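Esterase A (Caulobacter crescentus, PDB 5GKV) is a penicillin-binding protein homologue of the serine beta-lactamase family that probably hydrolyses ester substrates through an active-site serine. Local coordinates at residues V108-A113 with F182-G187; S133-E138 with A155-L160; F145-T150 with Y174-G179. All blocks are in the same frame, centred on the assembly; numbering follows the deposited sequence.

Interaction 1. Residues V108-A113 with F182-G187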
# COMPACT_ATOMS: atom_id res chain seq x y z
N VAL A 108 -14.98 12.97 14.11
CA VAL A 108 -13.96 13.90 13.63
C VAL A 108 -14.30 14.50 12.27
O VAL A 108 -13.64 15.46 11.84
CB VAL A 108 -12.56 13.24 13.57
CG1 VAL A 108 -12.23 12.59 14.92
CG2 VAL A 108 -12.51 12.23 12.46
N TRP A 109 -15.33 13.98 11.60
CA TRP A 109 -15.70 14.39 10.24
C TRP A 109 -17.22 14.43 10.22
O TRP A 109 -17.89 13.51 9.72
CB TRP A 109 -15.12 13.40 9.22
CG TRP A 109 -15.44 13.61 7.77
CD1 TRP A 109 -16.16 14.61 7.20
CD2 TRP A 109 -15.03 12.74 6.70
NE1 TRP A 109 -16.22 14.43 5.83
CE2 TRP A 109 -15.54 13.29 5.51
CE3 TRP A 109 -14.28 11.57 6.64
CZ2 TRP A 109 -15.31 12.69 4.26
CZ3 TRP A 109 -14.06 10.96 5.40
CH2 TRP A 109 -14.58 11.53 4.23
N PRO A 110 -17.82 15.48 10.80
CA PRO A 110 -19.27 15.47 11.05
C PRO A 110 -20.10 15.24 9.80
O PRO A 110 -21.15 14.59 9.88
CB PRO A 110 -19.54 16.86 11.65
CG PRO A 110 -18.23 17.25 12.27
CD PRO A 110 -17.17 16.70 11.34
N GLU A 111 -19.64 15.73 8.65
CA GLU A 111 -20.37 15.54 7.40
C GLU A 111 -20.49 14.08 7.01
O GLU A 111 -21.41 13.72 6.26
CB GLU A 111 -19.69 16.34 6.29
CG GLU A 111 -19.67 17.85 6.55
CD GLU A 111 -18.45 18.35 7.31
OE1 GLU A 111 -17.83 17.57 8.08
OE2 GLU A 111 -18.11 19.54 7.15
N PHE A 112 -19.60 13.22 7.52
CA PHE A 112 -19.65 11.79 7.20
C PHE A 112 -20.92 11.12 7.72
O PHE A 112 -21.24 10.02 7.26
CB PHE A 112 -18.44 11.08 7.79
CG PHE A 112 -18.16 9.73 7.17
CD1 PHE A 112 -17.57 9.64 5.92
CD2 PHE A 112 -18.46 8.56 7.85
CE1 PHE A 112 -17.30 8.41 5.34
CE2 PHE A 112 -18.20 7.31 7.28
CZ PHE A 112 -17.62 7.24 6.02
N ALA A 113 -21.62 11.72 8.68
CA ALA A 113 -22.77 11.05 9.27
C ALA A 113 -23.92 10.84 8.28
O ALA A 113 -24.85 10.08 8.59
CB ALA A 113 -23.27 11.83 10.49
N PHE A 182 -7.25 11.58 8.83
CA PHE A 182 -5.93 12.05 9.26
C PHE A 182 -5.86 13.58 9.27
O PHE A 182 -5.42 14.18 10.26
CB PHE A 182 -4.84 11.49 8.33
CG PHE A 182 -3.46 11.85 8.78
CD1 PHE A 182 -2.86 13.02 8.35
CD2 PHE A 182 -2.77 11.03 9.64
CE1 PHE A 182 -1.59 13.36 8.79
CE2 PHE A 182 -1.51 11.36 10.09
CZ PHE A 182 -0.92 12.53 9.66
N ARG A 183 -6.25 14.21 8.16
CA ARG A 183 -6.15 15.67 8.02
C ARG A 183 -6.93 16.38 9.12
O ARG A 183 -6.43 17.33 9.75
CB ARG A 183 -6.64 16.09 6.63
CG ARG A 183 -6.27 17.50 6.21
CD ARG A 183 -6.94 17.89 4.86
NE ARG A 183 -8.40 17.95 4.96
CZ ARG A 183 -9.07 18.80 5.75
NH1 ARG A 183 -8.41 19.67 6.51
NH2 ARG A 183 -10.40 18.77 5.78
N ARG A 184 -8.16 15.94 9.38
CA ARG A 184 -8.98 16.60 10.39
C ARG A 184 -8.42 16.41 11.80
O ARG A 184 -8.61 17.29 12.65
CB ARG A 184 -10.40 16.07 10.33
CG ARG A 184 -11.00 16.28 8.96
CD ARG A 184 -12.39 16.77 9.02
NE ARG A 184 -12.93 16.92 7.68
CZ ARG A 184 -14.13 17.43 7.43
NH1 ARG A 184 -14.88 17.85 8.44
NH2 ARG A 184 -14.57 17.53 6.17
N VAL A 185 -7.73 15.31 12.06
CA VAL A 185 -7.19 15.09 13.40
C VAL A 185 -5.80 15.70 13.55
O VAL A 185 -5.54 16.47 14.48
CB VAL A 185 -7.18 13.58 13.74
CG1 VAL A 185 -6.39 13.33 15.01
CG2 VAL A 185 -8.60 13.08 13.89
N ASP A 186 -4.89 15.36 12.64
CA ASP A 186 -3.52 15.85 12.73
C ASP A 186 -3.42 17.31 12.33
O ASP A 186 -2.65 18.07 12.93
CB ASP A 186 -2.60 14.98 11.86
CG ASP A 186 -1.18 15.53 11.78
OD1 ASP A 186 -0.97 16.54 11.06
OD2 ASP A 186 -0.29 14.95 12.43
N GLY A 187 -4.16 17.73 11.31
CA GLY A 187 -4.01 19.08 10.80
C GLY A 187 -3.32 19.15 9.45
O GLY A 187 -3.69 19.97 8.60
O HOH W 1 -14.10 18.74 11.45
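Arg184 reaches out from the last turn of helix 173-186 and carries most of this contact, beginning with a salt bridge to Glu111. Its NH1 donates to OE1 of Glu111 at 3.0 Å. The bond is bent, with an N-H...O angle of 138° and OE1 tilted out of the guanidinium plane, and the carboxylate and guanidinium planes stand almost perpendicular; OE1 is met on its syn side, somewhat out of the carboxylate plane. NE of the same arginine pairs with Glu180 on its own helix, so two carboxylates share the charge and help to fix the rotation of the group.

A water adds a looser polar link. It accepts from Arg184 NH1 at 3.2 Å and donates weakly to the carbonyl O of Val108. The arginine's aliphatic part also passes that carbonyl, with CD 3.4 Å from Val108 O.

Flat-group packing comes next. The guanidinium lies over one face of the Trp109 indole, the two planes inclined by 33°, and CD1 of Trp109 sits over the middle of the guanidinium, 3.5 Å from Arg184 CZ. Phe112 CD1 packs against the opposite face of the indole, leaving the tryptophan between an aromatic ring and a cation. A chi1 of 177° turns the Trp109 ring away from its own backbone N and into this slot.

The apolar part is small: CG1 of Val108 meets CG2 of Val185 at 3.8 Å, beside Leu93 of helix 82-95, which Val185 also touches.

Just beyond, Gly187 takes a positive phi and ends the helix. The contact is a surface one, pinning the 3-10 turn that starts at Pro110 to the C-terminal end of helix 173-186, within the helical part of a serine beta-lactamase-type fold.

Interaction 2. Residues S133-E138 with A155-L160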
# COMPACT_ATOMS: atom_id res chain seq x y z
N SER A 133 -16.97 1.30 -1.61
CA SER A 133 -15.90 0.73 -2.43
C SER A 133 -15.64 1.54 -3.69
O SER A 133 -14.49 1.62 -4.16
CB SER A 133 -16.25 -0.72 -2.78
OG SER A 133 -16.54 -1.46 -1.60
N GLY A 134 -16.67 2.15 -4.25
CA GLY A 134 -16.56 3.08 -5.36
C GLY A 134 -17.86 3.84 -5.45
O GLY A 134 -18.82 3.56 -4.71
N PHE A 135 -17.89 4.82 -6.34
CA PHE A 135 -19.12 5.55 -6.61
C PHE A 135 -19.97 4.77 -7.61
O PHE A 135 -19.51 4.54 -8.74
CB PHE A 135 -18.81 6.94 -7.14
CG PHE A 135 -17.97 7.80 -6.19
CD1 PHE A 135 -18.44 8.11 -4.92
CD2 PHE A 135 -16.75 8.32 -6.60
CE1 PHE A 135 -17.68 8.92 -4.05
CE2 PHE A 135 -15.98 9.12 -5.74
CZ PHE A 135 -16.44 9.41 -4.47
N PRO A 136 -21.19 4.34 -7.25
CA PRO A 136 -22.02 3.61 -8.23
C PRO A 136 -22.68 4.51 -9.26
O PRO A 136 -23.03 4.03 -10.34
CB PRO A 136 -23.07 2.93 -7.35
CG PRO A 136 -23.27 3.91 -6.23
CD PRO A 136 -21.87 4.50 -5.95
N ASP A 137 -22.83 5.80 -8.97
CA ASP A 137 -23.58 6.74 -9.78
C ASP A 137 -22.65 7.57 -10.66
O ASP A 137 -21.47 7.75 -10.36
CB ASP A 137 -24.39 7.67 -8.88
CG ASP A 137 -23.50 8.49 -7.95
OD1 ASP A 137 -22.68 7.88 -7.21
OD2 ASP A 137 -23.59 9.74 -7.98
N GLU A 138 -23.22 8.10 -11.75
CA GLU A 138 -22.45 8.87 -12.73
C GLU A 138 -21.58 9.92 -12.05
O GLU A 138 -22.05 10.68 -11.21
CB GLU A 138 -23.42 9.52 -13.73
CG GLU A 138 -22.75 10.48 -14.70
CD GLU A 138 -22.23 9.79 -15.95
OE1 GLU A 138 -22.71 8.68 -16.25
OE2 GLU A 138 -21.34 10.37 -16.62
N ALA A 155 -18.80 11.46 1.90
CA ALA A 155 -19.56 11.78 3.10
C ALA A 155 -21.06 11.67 2.86
O ALA A 155 -21.81 11.28 3.76
CB ALA A 155 -19.21 13.19 3.59
N ALA A 156 -21.51 11.97 1.65
CA ALA A 156 -22.93 11.93 1.33
C ALA A 156 -23.40 10.56 0.86
O ALA A 156 -24.61 10.34 0.76
CB ALA A 156 -23.25 12.97 0.26
N MET A 157 -22.49 9.62 0.60
CA MET A 157 -22.86 8.38 -0.07
C MET A 157 -23.48 7.37 0.89
O MET A 157 -23.04 7.22 2.04
CB MET A 157 -21.65 7.79 -0.77
CG MET A 157 -21.89 6.40 -1.36
SD MET A 157 -20.45 5.82 -2.25
CE MET A 157 -20.91 4.08 -2.42
N ALA A 158 -24.51 6.66 0.40
CA ALA A 158 -25.10 5.54 1.12
C ALA A 158 -24.27 4.28 0.90
O ALA A 158 -23.84 4.02 -0.22
CB ALA A 158 -26.53 5.30 0.66
N PRO A 159 -24.02 3.48 1.95
CA PRO A 159 -23.18 2.29 1.80
C PRO A 159 -23.79 1.26 0.87
O PRO A 159 -25.00 1.04 0.84
CB PRO A 159 -23.09 1.74 3.23
CG PRO A 159 -23.48 2.88 4.12
CD PRO A 159 -24.39 3.76 3.35
N LEU A 160 -22.91 0.57 0.15
CA LEU A 160 -23.31 -0.46 -0.81
C LEU A 160 -23.55 -1.82 -0.17
O LEU A 160 -24.02 -2.73 -0.86
CB LEU A 160 -22.25 -0.60 -1.90
CG LEU A 160 -22.06 0.61 -2.82
CD1 LEU A 160 -20.65 0.57 -3.44
CD2 LEU A 160 -23.12 0.60 -3.91
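The carbonyl oxygen of Gly134 is met by two methyl groups from 155-160: Met157 CE comes to 3.1 Å of Gly134 O, a tight approach, and Leu160 CD1 lies 3.7 Å from it. No hydrogen bond joins the two segments, so the contact is made by shape. Met157 is extended throughout, all three of its torsions near 180°, which carries the thioether to the loop, against Gly134 O and Phe135. There its sulfur makes a Met-aromatic contact with Phe135, 5.3 Å from the ring centroid and oblique to the ring, CD1 being the nearest ring atom.

This loop, between helices 122-126 and 147-156, belongs to the helical part of the beta-lactamase-type fold, and the chain leaving helix 147-156 folds back to meet it. Pro136 lies at the outer side: its CD is 3.7 Å from Met157 CE, while its CG lies 4.0 Å from the other Leu160 methyl, CD2.

Outside the pair, Lys117 NZ donates to the backbone oxygens of Ala155 and Met157, fixing the turn from which the methionine springs. Ser133 OG bonds to Gly168 O, and Trp144 packs against the Phe135 ring.

Interaction 3. Residues F145-T150 with Y174-G179; sequences FDWDAT and YGYLAG
The Tyr176 ring lies between Thr150 on one side and the Trp147 indole on the other. Thr150 sends its methyl straight down onto the ring: CG2 is 3.5 Å from the Tyr176 centroid and only 13° off the ring normal, a CH-pi contact over the centre of the face. On the other side Trp147 approaches obliquely. The six-membered part of its indole and the tyrosine ring have planes 34° apart and centroids 4.8 Å apart, with Tyr176 CD2 over the rim of the indole at 3.5 Å from Trp147 CE3.

The far end of the indole slips against bare backbone. Its CZ2 comes within 3.8 Å of Gly179 CA, which meets the ring edge-on, and CH2 lies 3.5 Å from Gly175 O. The tryptophan gets there because its CG stands opposite the backbone N (chi1 -174°), projecting the ring across to helix 173-186.

Polar partners hold both rings in place: Trp147 NE1 bonds to Glu180, and Tyr176 OH to the carbonyl O of Trp144. Behind them, Asp146 is the N-cap of helix 147-156, its OD1 accepting from Ala149 N at 3.0 Å.

Helix 147-156 thus packs its first turn on helix 173-186, Leu154 touching Tyr176 further along, while Tyr174 extends the packing to helices 82-95 and 122-126.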
# COMPACT_ATOMS: atom_id res chain seq x y z
N PHE A 145 -9.07 14.44 -8.51
CA PHE A 145 -8.09 15.51 -8.38
C PHE A 145 -8.60 16.69 -7.54
O PHE A 145 -7.86 17.65 -7.34
CB PHE A 145 -7.66 16.01 -9.76
CG PHE A 145 -6.91 14.99 -10.55
CD1 PHE A 145 -5.56 14.77 -10.31
CD2 PHE A 145 -7.55 14.23 -11.51
CE1 PHE A 145 -4.86 13.82 -11.03
CE2 PHE A 145 -6.86 13.28 -12.24
CZ PHE A 145 -5.51 13.07 -12.00
N ASP A 146 -9.83 16.62 -7.06
CA ASP A 146 -10.43 17.64 -6.20
C ASP A 146 -10.69 16.97 -4.86
O ASP A 146 -11.76 16.39 -4.66
CB ASP A 146 -11.71 18.20 -6.84
CG ASP A 146 -12.37 19.28 -5.99
OD1 ASP A 146 -12.09 19.38 -4.77
OD2 ASP A 146 -13.20 20.02 -6.55
N TRP A 147 -9.72 17.06 -3.95
CA TRP A 147 -9.81 16.40 -2.65
C TRP A 147 -11.16 16.67 -1.97
O TRP A 147 -11.85 15.74 -1.54
CB TRP A 147 -8.67 16.84 -1.73
CG TRP A 147 -8.67 16.08 -0.45
CD1 TRP A 147 -9.29 16.43 0.72
CD2 TRP A 147 -8.03 14.83 -0.21
NE1 TRP A 147 -9.06 15.46 1.68
CE2 TRP A 147 -8.29 14.47 1.12
CE3 TRP A 147 -7.25 13.97 -1.00
CZ2 TRP A 147 -7.82 13.28 1.68
CZ3 TRP A 147 -6.77 12.80 -0.45
CH2 TRP A 147 -7.05 12.46 0.89
N ASP A 148 -11.55 17.94 -1.89
CA ASP A 148 -12.76 18.29 -1.16
C ASP A 148 -14.01 17.73 -1.84
O ASP A 148 -14.94 17.28 -1.16
CB ASP A 148 -12.87 19.81 -1.00
CG ASP A 148 -11.98 20.35 0.12
OD1 ASP A 148 -11.42 19.54 0.89
OD2 ASP A 148 -11.85 21.59 0.24
N ALA A 149 -14.05 17.75 -3.17
CA ALA A 149 -15.24 17.22 -3.84
C ALA A 149 -15.34 15.71 -3.67
O ALA A 149 -16.44 15.17 -3.48
CB ALA A 149 -15.24 17.59 -5.32
N THR A 150 -14.21 15.00 -3.69
CA THR A 150 -14.25 13.55 -3.48
C THR A 150 -14.74 13.22 -2.07
O THR A 150 -15.65 12.40 -1.89
CB THR A 150 -12.87 12.93 -3.74
OG1 THR A 150 -12.47 13.19 -5.09
CG2 THR A 150 -12.90 11.41 -3.52
N TYR A 174 -10.55 4.52 -0.37
CA TYR A 174 -9.88 4.33 0.92
C TYR A 174 -8.90 5.46 1.22
O TYR A 174 -8.76 5.86 2.38
CB TYR A 174 -9.14 3.00 0.93
CG TYR A 174 -8.08 2.77 2.01
CD1 TYR A 174 -6.79 3.26 1.86
CD2 TYR A 174 -8.34 1.96 3.13
CE1 TYR A 174 -5.80 3.02 2.80
CE2 TYR A 174 -7.35 1.71 4.08
CZ TYR A 174 -6.07 2.23 3.90
OH TYR A 174 -5.05 2.00 4.82
N GLY A 175 -8.19 5.94 0.20
CA GLY A 175 -7.18 6.96 0.45
C GLY A 175 -7.79 8.27 0.89
O GLY A 175 -7.18 9.01 1.67
N TYR A 176 -9.00 8.56 0.42
CA TYR A 176 -9.70 9.77 0.84
C TYR A 176 -10.33 9.58 2.21
O TYR A 176 -10.33 10.52 3.03
CB TYR A 176 -10.74 10.15 -0.21
CG TYR A 176 -10.12 10.43 -1.57
CD1 TYR A 176 -9.83 9.39 -2.46
CD2 TYR A 176 -9.80 11.74 -1.96
CE1 TYR A 176 -9.26 9.64 -3.69
CE2 TYR A 176 -9.23 12.00 -3.20
CZ TYR A 176 -8.96 10.94 -4.06
OH TYR A 176 -8.38 11.17 -5.29
N LEU A 177 -10.84 8.38 2.51
CA LEU A 177 -11.35 8.11 3.85
C LEU A 177 -10.24 8.24 4.89
O LEU A 177 -10.37 8.99 5.86
CB LEU A 177 -11.97 6.71 3.91
CG LEU A 177 -13.21 6.45 3.04
CD1 LEU A 177 -13.75 5.04 3.29
CD2 LEU A 177 -14.27 7.51 3.30
N ALA A 178 -9.15 7.48 4.70
CA ALA A 178 -8.01 7.56 5.61
C ALA A 178 -7.41 8.96 5.63
O ALA A 178 -7.08 9.48 6.70
CB ALA A 178 -6.94 6.53 5.22
N GLY A 179 -7.25 9.57 4.45
CA GLY A 179 -6.57 10.85 4.38
C GLY A 179 -7.34 11.95 5.07
O GLY A 179 -6.75 12.83 5.70

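All three contacts lie on one side of the molecule's centre. Interactions 1 and 3 share helix 173-186, their centres about 12 Å apart, and meet where Phe112 CE1 touches Leu177 CD2 at 3.8 Å. Glu180 joins them too, pairing with both Arg184 and Trp147. Interactions 2 and 3 share helix 147-156, centres about 13 Å apart, with Trp144 packing against Phe135 and Tyr176 alike. Interactions 1 and 2, about 19 Å apart between centres, touch through Ala155 CB, 3.5 Å from Glu111 O. Interaction 3 is nearest the molecular centre; its Tyr174 OH bonds to the backbone O of Lys83, at the start of helix 82-95 and probably the lysine of the family's Ser-x-x-Lys motif.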